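Long-range contact in SAR-endolysin (Enterobacteria phage P1, PDB 1XJU), which degrades host peptidoglycan as a phage lysozyme once released from the membrane, helping to lyse the cell and free mature virions: residues D72-A77 with W118-C122. Numbering follows the deposited sequence.
Sequences DMPDNA and WVNMC
The helical hydrogen bond from Cys-122 N to Trp-118 O, 2.8 Å long, fixes a turn of helix 118-123 whose side chains meet the entry to helix 75-88; no hydrogen bond joins the two segments. Trp-118 points its indole across the contact. Its CG stands beside the backbone N and anti to the carbonyl carbon (chi1 -48°), which carries the indole out to lie against residues 72-74. Met-73 lays CG over the six-membered ring of Trp-118, 3.6 Å from the centroid and only 10° off the normal, a CH-pi contact. Met-73 SD, 4.8 Å from the centroid of the six-membered ring of Trp-118, adds a more distant Met-aromatic contact above the face. A long, unbranched methionine suits this place because it can follow the flat ring and still continue past it: Met-73 CE comes 3.6 Å from Met-121 SD, the two side chains crossing at about a right angle. Pro-74 CD, at the N-cap position of helix 75-88, sits over the five-membered ring of Trp-118, 4.0 Å from the centroid. Proline fits here, since its rigid ring gives the indole a compact aliphatic surface and this position need not donate a helical N-H. Asp-72 meets the indole with its backbone O, 3.5 Å from Trp-118 CZ2, and with CB, while its carboxylate OD2 forms a salt bridge with Arg-69. Deeper in, the small Ala-77 probably lets the helices come close, its CB 4.0 Å from Met-121 CE, near the Cys-122–Cys-150 disulfide that ties this turn to helix 137-151. Away from the catalytic residues, the start of helix 75-88 thus packs on the side of helix 118-123 through CH-pi and Met-aromatic contacts, within the largely helical phage lysozyme fold.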
ATOM      1  N   ASP A  72      -8.246  14.855  -4.466  1.00  9.48           N
ATOM      2  CA  ASP A  72      -9.415  14.760  -5.327  1.00 10.02           C
ATOM      3  C   ASP A  72     -10.246  13.505  -5.144  1.00  9.59           C
ATOM      4  O   ASP A  72     -11.342  13.399  -5.691  1.00 10.15           O
ATOM      5  CB  ASP A  72      -9.031  14.868  -6.788  1.00 11.28           C
ATOM      6  CG  ASP A  72      -8.362  16.140  -7.133  1.00 14.94           C
ATOM      7  OD1 ASP A  72      -8.700  17.177  -6.510  1.00 16.46           O
ATOM      8  OD2 ASP A  72      -7.464  16.111  -8.034  1.00 18.36           O
ATOM      9  N   MET A  73      -9.740  12.541  -4.381  1.00  9.28           N
ATOM     10  CA  MET A  73     -10.458  11.279  -4.129  1.00  8.77           C
ATOM     11  C   MET A  73     -11.505  11.459  -3.083  1.00  8.99           C
ATOM     12  O   MET A  73     -11.308  12.263  -2.181  1.00  9.93           O
ATOM     13  CB  MET A  73      -9.455  10.229  -3.571  1.00  9.70           C
ATOM     14  CG  MET A  73      -8.436   9.792  -4.517  1.00  9.03           C
ATOM     15  SD  MET A  73      -7.464   8.484  -3.746  1.00  8.89           S
ATOM     16  CE  MET A  73      -6.088   8.448  -4.932  1.00  9.61           C
ATOM     17  N   PRO A  74     -12.566  10.637  -3.107  1.00  8.56           N
ATOM     18  CA  PRO A  74     -13.402  10.484  -1.933  1.00  9.31           C
ATOM     19  C   PRO A  74     -12.651   9.805  -0.811  1.00  8.65           C
ATOM     20  O   PRO A  74     -11.607   9.164  -1.050  1.00  9.29           O
ATOM     21  CB  PRO A  74     -14.535   9.579  -2.411  1.00 10.21           C
ATOM     22  CG  PRO A  74     -14.343   9.406  -3.842  1.00 11.59           C
ATOM     23  CD  PRO A  74     -12.974   9.787  -4.232  1.00  9.55           C
ATOM     24  N   ASP A  75     -13.154   9.941   0.401  1.00  9.56           N
ATOM     25  CA  ASP A  75     -12.488   9.379   1.569  1.00  9.83           C
ATOM     26  C   ASP A  75     -12.273   7.890   1.494  1.00  8.61           C
ATOM     27  O   ASP A  75     -11.212   7.430   1.946  1.00  8.75           O
ATOM     28  CB  ASP A  75     -13.285   9.673   2.836  1.00 11.29           C
ATOM     29  CG  ASP A  75     -13.078  11.072   3.399  1.00 13.79           C
ATOM     30  OD1 ASP A  75     -12.286  11.902   2.926  1.00 13.89           O
ATOM     31  OD2 ASP A  75     -13.735  11.414   4.409  1.00 18.34           O
ATOM     32  N   ASN A  76     -13.188   7.091   0.967  1.00  9.15           N
ATOM     33  CA  ASN A  76     -12.961   5.667   0.969  1.00  8.80           C
ATOM     34  C   ASN A  76     -11.800   5.275   0.056  1.00  8.09           C
ATOM     35  O   ASN A  76     -10.909   4.520   0.505  1.00  8.45           O
ATOM     36  CB  ASN A  76     -14.233   4.930   0.553  1.00  9.36           C
ATOM     37  CG  ASN A  76     -15.322   4.960   1.591  1.00 10.35           C
ATOM     38  OD1 ASN A  76     -15.051   5.200   2.781  1.00 11.08           O
ATOM     39  ND2 ASN A  76     -16.567   4.745   1.154  1.00 10.79           N
ATOM     40  N   ALA A  77     -11.754   5.805  -1.152  1.00  8.21           N
ATOM     41  CA  ALA A  77     -10.642   5.520  -2.028  1.00  7.80           C
ATOM     42  C   ALA A  77      -9.336   6.031  -1.421  1.00  7.30           C
ATOM     43  O   ALA A  77      -8.283   5.357  -1.465  1.00  7.72           O
ATOM     44  CB  ALA A  77     -10.866   6.101  -3.396  1.00  8.29           C
ATOM     45  N   TRP A 118     -11.298   6.646 -10.365  1.00  9.10           N
ATOM     46  CA  TRP A 118     -11.082   5.975  -9.105  1.00  9.06           C
ATOM     47  C   TRP A 118     -11.529   4.519  -9.155  1.00  8.93           C
ATOM     48  O   TRP A 118     -10.870   3.660  -8.542  1.00  9.33           O
ATOM     49  CB  TRP A 118     -11.756   6.700  -7.968  1.00  9.43           C
ATOM     50  CG  TRP A 118     -11.510   8.151  -7.942  1.00  9.45           C
ATOM     51  CD1 TRP A 118     -12.507   9.105  -7.828  1.00  9.84           C
ATOM     52  CD2 TRP A 118     -10.268   8.889  -7.966  1.00  8.04           C
ATOM     53  NE1 TRP A 118     -11.958  10.346  -7.827  1.00  9.07           N
ATOM     54  CE2 TRP A 118     -10.590  10.254  -7.898  1.00  8.96           C
ATOM     55  CE3 TRP A 118      -8.923   8.548  -8.064  1.00  8.40           C
ATOM     56  CZ2 TRP A 118      -9.619  11.251  -7.930  1.00  9.52           C
ATOM     57  CZ3 TRP A 118      -7.979   9.544  -8.096  1.00  8.72           C
ATOM     58  CH2 TRP A 118      -8.309  10.878  -7.984  1.00  9.11           C
ATOM     59  N   VAL A 119     -12.626   4.191  -9.823  1.00  8.88           N
ATOM     60  CA  VAL A 119     -13.009   2.801  -9.943  1.00  8.86           C
ATOM     61  C   VAL A 119     -11.891   1.963 -10.579  1.00  9.28           C
ATOM     62  O   VAL A 119     -11.514   0.913 -10.056  1.00  9.21           O
ATOM     63  CB  VAL A 119     -14.348   2.615 -10.718  1.00  9.38           C
ATOM     64  CG1 VAL A 119     -14.559   1.165 -11.067  1.00 10.31           C
ATOM     65  CG2 VAL A 119     -15.466   3.158  -9.884  1.00 10.28           C
ATOM     66  N   ASN A 120     -11.359   2.444 -11.682  1.00  9.35           N
ATOM     67  CA  ASN A 120     -10.320   1.683 -12.335  1.00 10.27           C
ATOM     68  C   ASN A 120      -9.072   1.560 -11.436  1.00  9.16           C
ATOM     69  O   ASN A 120      -8.403   0.504 -11.387  1.00 10.20           O
ATOM     70  CB  ASN A 120      -9.909   2.313 -13.665  1.00 11.34           C
ATOM     71  CG  ASN A 120     -11.024   2.312 -14.686  1.00 12.91           C
ATOM     72  OD1 ASN A 120     -11.970   1.494 -14.585  1.00 15.08           O
ATOM     73  ND2 ASN A 120     -10.870   3.138 -15.750  1.00 14.87           N
ATOM     74  N   MET A 121      -8.734   2.647 -10.769  1.00  8.75           N
ATOM     75  CA  MET A 121      -7.635   2.668  -9.788  1.00  8.93           C
ATOM     76  C   MET A 121      -7.866   1.573  -8.724  1.00  8.50           C
ATOM     77  O   MET A 121      -6.998   0.720  -8.464  1.00  8.60           O
ATOM     78  CB  MET A 121      -7.511   4.045  -9.195  1.00  8.42           C
ATOM     79  CG  MET A 121      -6.412   4.150  -8.144  1.00  8.31           C
ATOM     80  SD  MET A 121      -6.564   5.674  -7.167  1.00  8.20           S
ATOM     81  CE  MET A 121      -8.033   5.308  -6.160  1.00  8.26           C
ATOM     82  N   CYS A 122      -9.013   1.605  -8.085  1.00  8.44           N
ATOM     83  CA  CYS A 122      -9.362   0.639  -7.057  1.00  9.20           C
ATOM     84  C   CYS A 122      -9.227  -0.773  -7.558  1.00  8.69           C
ATOM     85  O   CYS A 122      -8.753  -1.693  -6.814  1.00  9.48           O
ATOM     86  CB  CYS A 122     -10.824   0.849  -6.609  1.00  9.86           C
ATOM     87  SG  CYS A 122     -11.237   2.431  -5.813  1.00  9.83           S
TER